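Local coordinates for Serine/threonine protein kinase (Mycobacterium tuberculosis, PDB 4ESQ) that probably phosphorylates serine and threonine side chains of proteins with ATP as a membrane receptor kinase, represented here by its extracellular sensor domain, at residues N81-V86 and C172-T177; E154-M159 and N178-I183. One frame throughout, in Å; residues are numbered along the deposited sequence.

Contact 1 (N81-V86 and C172-T177); sequences NYEHWV and CGYQIT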
# COMPACT_ATOMS: atom_id res chain seq x y z
N ASN A 81 19.29 -7.15 4.75
CA ASN A 81 18.66 -7.13 6.07
C ASN A 81 18.27 -5.72 6.51
O ASN A 81 18.58 -5.30 7.62
CB ASN A 81 19.58 -7.79 7.10
CG ASN A 81 19.83 -9.25 6.80
OD1 ASN A 81 18.90 -10.06 6.73
ND2 ASN A 81 21.10 -9.60 6.60
N TYR A 82 17.58 -5.00 5.63
CA TYR A 82 17.11 -3.65 5.91
C TYR A 82 16.17 -3.62 7.10
O TYR A 82 15.40 -4.57 7.31
CB TYR A 82 16.38 -3.09 4.68
CG TYR A 82 15.47 -4.10 4.01
CD1 TYR A 82 14.17 -4.31 4.47
CD2 TYR A 82 15.91 -4.85 2.93
CE1 TYR A 82 13.34 -5.23 3.85
CE2 TYR A 82 15.09 -5.77 2.31
CZ TYR A 82 13.81 -5.96 2.77
OH TYR A 82 13.00 -6.88 2.16
N GLU A 83 16.22 -2.54 7.87
CA GLU A 83 15.34 -2.38 9.03
C GLU A 83 13.94 -1.90 8.64
O GLU A 83 12.98 -2.11 9.38
CB GLU A 83 15.94 -1.40 10.05
CG GLU A 83 17.22 -1.91 10.73
CD GLU A 83 16.95 -3.01 11.75
OE1 GLU A 83 15.88 -2.98 12.40
OE2 GLU A 83 17.81 -3.91 11.89
N HIS A 84 13.83 -1.25 7.48
CA HIS A 84 12.57 -0.63 7.06
C HIS A 84 12.33 -0.86 5.57
O HIS A 84 13.28 -0.93 4.79
CB HIS A 84 12.60 0.87 7.32
CG HIS A 84 12.95 1.23 8.74
ND1 HIS A 84 14.21 1.65 9.11
CD2 HIS A 84 12.20 1.22 9.87
CE1 HIS A 84 14.22 1.89 10.41
NE2 HIS A 84 13.01 1.64 10.89
N TRP A 85 11.07 -0.95 5.17
CA TRP A 85 10.73 -1.20 3.77
C TRP A 85 9.39 -0.54 3.49
O TRP A 85 8.43 -0.74 4.24
CB TRP A 85 10.64 -2.70 3.54
CG TRP A 85 10.46 -3.16 2.12
CD1 TRP A 85 11.44 -3.50 1.23
CD2 TRP A 85 9.21 -3.37 1.44
NE1 TRP A 85 10.88 -3.89 0.03
CE2 TRP A 85 9.52 -3.82 0.14
CE3 TRP A 85 7.87 -3.21 1.80
CZ2 TRP A 85 8.53 -4.11 -0.80
CZ3 TRP A 85 6.89 -3.51 0.87
CH2 TRP A 85 7.23 -3.95 -0.42
N VAL A 86 9.32 0.25 2.42
CA VAL A 86 8.07 0.94 2.09
C VAL A 86 7.74 0.76 0.63
O VAL A 86 8.60 0.94 -0.23
CB VAL A 86 8.17 2.45 2.39
CG1 VAL A 86 7.04 3.23 1.69
CG2 VAL A 86 8.18 2.69 3.90
N CYS A 172 6.72 -1.52 6.29
CA CYS A 172 7.15 -2.68 7.06
C CYS A 172 8.39 -2.42 7.90
O CYS A 172 9.26 -1.64 7.52
CB CYS A 172 7.42 -3.87 6.13
SG CYS A 172 6.08 -4.25 4.95
N GLY A 173 8.48 -3.10 9.03
CA GLY A 173 9.61 -2.91 9.94
C GLY A 173 9.38 -3.67 11.23
O GLY A 173 8.44 -4.45 11.33
N TYR A 174 10.25 -3.44 12.21
CA TYR A 174 10.11 -4.12 13.50
C TYR A 174 9.32 -3.31 14.52
O TYR A 174 8.91 -3.84 15.56
CB TYR A 174 11.49 -4.43 14.08
CG TYR A 174 12.26 -5.48 13.33
CD1 TYR A 174 12.06 -6.83 13.58
CD2 TYR A 174 13.20 -5.12 12.38
CE1 TYR A 174 12.76 -7.80 12.89
CE2 TYR A 174 13.92 -6.08 11.68
CZ TYR A 174 13.69 -7.42 11.95
OH TYR A 174 14.39 -8.40 11.28
N GLN A 175 9.10 -2.03 14.23
CA GLN A 175 8.43 -1.11 15.16
C GLN A 175 7.27 -0.40 14.50
O GLN A 175 7.17 0.82 14.56
CB GLN A 175 9.41 -0.05 15.67
CG GLN A 175 10.37 -0.52 16.72
CD GLN A 175 11.26 0.59 17.23
OE1 GLN A 175 11.75 1.41 16.46
NE2 GLN A 175 11.48 0.63 18.54
N ILE A 176 6.40 -1.17 13.86
CA ILE A 176 5.28 -0.59 13.14
C ILE A 176 4.13 -0.23 14.07
O ILE A 176 3.72 -1.04 14.91
CB ILE A 176 4.76 -1.56 12.05
CG1 ILE A 176 5.82 -1.77 10.96
CG2 ILE A 176 3.45 -1.06 11.46
CD1 ILE A 176 6.22 -0.51 10.22
N THR A 177 3.63 1.00 13.94
CA THR A 177 2.39 1.39 14.60
C THR A 177 1.44 2.03 13.60
O THR A 177 0.37 1.48 13.34
CB THR A 177 2.61 2.34 15.78
OG1 THR A 177 3.46 3.43 15.39
CG2 THR A 177 3.25 1.59 16.96
O HOH W 1 12.29 -1.54 11.84
O HOH W 2 12.63 2.08 13.57

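Contact 2 (E154-M159 and N178-I183); sequences ECQRAM and NQAGQI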
# COMPACT_ATOMS: atom_id res chain seq x y z
N GLU A 154 6.69 -6.83 10.81
CA GLU A 154 5.28 -6.54 10.56
C GLU A 154 5.13 -5.55 9.43
O GLU A 154 6.09 -4.88 9.07
CB GLU A 154 4.62 -5.97 11.82
CG GLU A 154 4.52 -6.94 12.97
CD GLU A 154 3.81 -6.34 14.18
OE1 GLU A 154 4.35 -5.36 14.74
OE2 GLU A 154 2.73 -6.84 14.55
N CYS A 155 3.93 -5.47 8.86
CA CYS A 155 3.64 -4.45 7.86
C CYS A 155 2.33 -3.78 8.21
O CYS A 155 1.41 -4.43 8.69
CB CYS A 155 3.52 -5.05 6.46
SG CYS A 155 5.03 -5.78 5.82
N GLN A 156 2.24 -2.47 7.98
CA GLN A 156 0.93 -1.83 7.99
C GLN A 156 0.53 -1.48 6.57
O GLN A 156 1.30 -0.87 5.82
CB GLN A 156 0.90 -0.57 8.85
CG GLN A 156 -0.52 0.00 8.98
CD GLN A 156 -0.55 1.39 9.59
OE1 GLN A 156 0.30 2.23 9.28
NE2 GLN A 156 -1.54 1.65 10.45
N ARG A 157 -0.68 -1.91 6.19
CA ARG A 157 -1.27 -1.50 4.92
C ARG A 157 -2.14 -0.27 5.17
O ARG A 157 -2.84 -0.19 6.19
CB ARG A 157 -2.14 -2.64 4.35
CG ARG A 157 -1.35 -3.83 3.81
CD ARG A 157 -0.76 -3.55 2.44
NE ARG A 157 -1.73 -3.60 1.35
CZ ARG A 157 -2.17 -2.54 0.67
NH1 ARG A 157 -1.73 -1.32 0.99
NH2 ARG A 157 -3.04 -2.70 -0.31
N ALA A 158 -2.09 0.69 4.26
CA ALA A 158 -3.01 1.82 4.33
C ALA A 158 -3.51 2.13 2.94
O ALA A 158 -2.74 2.12 1.98
CB ALA A 158 -2.34 3.03 4.93
N MET A 159 -4.80 2.40 2.83
CA MET A 159 -5.37 2.85 1.56
C MET A 159 -6.28 4.02 1.83
O MET A 159 -7.02 4.04 2.81
CB MET A 159 -6.16 1.73 0.88
CG MET A 159 -6.81 2.15 -0.43
SD MET A 159 -7.65 0.77 -1.26
CE MET A 159 -6.25 -0.26 -1.69
N ASN A 178 1.82 3.16 13.03
CA ASN A 178 0.96 3.82 12.05
C ASN A 178 1.73 4.48 10.90
O ASN A 178 1.27 5.47 10.33
CB ASN A 178 0.03 4.83 12.73
CG ASN A 178 -1.12 5.29 11.84
OD1 ASN A 178 -1.75 4.48 11.15
ND2 ASN A 178 -1.39 6.60 11.84
N GLN A 179 2.89 3.94 10.55
CA GLN A 179 3.70 4.56 9.49
C GLN A 179 3.00 4.62 8.13
O GLN A 179 3.13 5.60 7.39
CB GLN A 179 5.05 3.84 9.35
CG GLN A 179 6.02 4.07 10.52
CD GLN A 179 5.84 3.07 11.65
OE1 GLN A 179 4.77 2.48 11.80
NE2 GLN A 179 6.88 2.88 12.45
N ALA A 180 2.24 3.58 7.78
CA ALA A 180 1.55 3.58 6.50
C ALA A 180 0.40 4.59 6.53
O ALA A 180 0.13 5.26 5.53
CB ALA A 180 1.07 2.19 6.15
N GLY A 181 -0.27 4.70 7.67
CA GLY A 181 -1.29 5.71 7.83
C GLY A 181 -0.70 7.09 7.66
O GLY A 181 -1.32 7.97 7.06
N GLN A 182 0.50 7.31 8.21
CA GLN A 182 1.13 8.62 8.07
C GLN A 182 1.51 8.91 6.63
O GLN A 182 1.33 10.03 6.12
CB GLN A 182 2.41 8.69 8.90
CG GLN A 182 2.21 8.76 10.38
CD GLN A 182 3.54 8.96 11.05
OE1 GLN A 182 4.17 8.01 11.50
NE2 GLN A 182 4.02 10.21 11.06
N ILE A 183 2.07 7.91 5.97
CA ILE A 183 2.48 8.07 4.59
C ILE A 183 1.25 8.41 3.75
O ILE A 183 1.27 9.36 2.95
CB ILE A 183 3.22 6.82 4.09
CG1 ILE A 183 4.61 6.75 4.73
CG2 ILE A 183 3.35 6.82 2.57
CD1 ILE A 183 5.27 5.39 4.63

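Contact 1 (N81-V86 and C172-T177)
In the antiparallel sheet of the PknH extracellular domain, Trp85 on strand 84-92 and Cys172 near the end of strand 165-173 face each other as a hydrogen-bonded pair. Two backbone bonds hold them, Trp85 N to Cys172 O at 3.0 Å and Cys172 N to Trp85 O at 2.8 Å. Both side chains project to the same face of the sheet. The indole CG lies anti to the backbone N (chi1 -173°), which carries the six-membered ring alongside the cysteine, where CE3 comes within 3.8 Å of SG. The sulfur approaches obliquely, its line to the ring centroid 66° off the ring normal. The same SG is bonded to Cys155.

Toward Glu83 and Tyr174 the two chains leave the strands, and water and side-chain ends take over much of the joining. Glu83, bent at chi2, brings OE1 to 3.4 Å from Tyr174 CD2, the carboxylate and ring planes being 34° apart. Tyr174 also packs edge-to-face with Trp153. One water donates to Glu83 O and accepts from Tyr174 N. On the opposite sheet face to Trp85, His84 is held through ND1 by Glu77, while a second water, in the plane of the imidazole, links its NE2 (2.7 Å) to Gln175 OE1 (3.1 Å).

Contact 2 (E154-M159 and N178-I183)
The amides of Gln156 and Asn178 meet with their planes 76° apart, and the two ends of the Gln156 group do different work. At the nitrogen edge, NE2 donates to Asn178 OD1 at 2.9 Å; the bond runs nearly in the Gln156 amide plane and arrives on a lone pair in the carbonyl plane of Asn178. At the oxygen end, Gly181 N lies over one face, 50° out of the Gln156 carbonyl plane, and donates to OE1 at 3.0 Å. Ala180 N adds a weak, bent bond to the same oxygen at 2.8 Å, and the Ala180 methyl sits on the same side of the amide as Gly181 N, with CB 3.2 Å from OE1.

Asn178 occupies the N-cap position, but the backbone N-H groups of Ala180 and Gly181 in the first turn of helix 179-192 are met by a side chain from the neighbouring strand, Gln156. With chi1 at -173° the Gln156 chain leaves on the far side from its own N and stays extended beyond CG, long enough to cross to the helix. The positive end of the helix dipole would probably polarise the Gln156 carbonyl, and donation from NE2 to Asn178 together with acceptance at OE1 distinguishes the two ends of the amide.

Further along, the packing is between small residues: Ala158 CB meets Ala180 CB at 3.7 Å and Ala180 O at 3.4 Å, with segment axes only 7.0 Å apart at closest approach. Helix 179-192 thus packs on one face of the sheet, beside helix 17-24, which touches Gln179 and Ile183; Arg157 and Met159 point to the other face and meet helix 96-111.

Contact 1 lies toward the surface, its centre about 14 Å from that of the chain, whereas contact 2 is buried, about 7 Å from it. They interlock through strands 165-173 and 154-162, neighbours in one sheet: the Cys172-Cys155 disulfide (SG to SG 2.0 Å) and a probable hydrogen bond from Gly173 N to Glu154 O join them directly. Residues 172-177 continue without a break in sequence into 178-183, so the chain leaves the sheet at contact 1 and begins its helix at contact 2. The chemistry follows the location. Strand pairing gives way to waters at the end of the strands, near the surface, while inside, direct amide bonds and methyl packing do the joining.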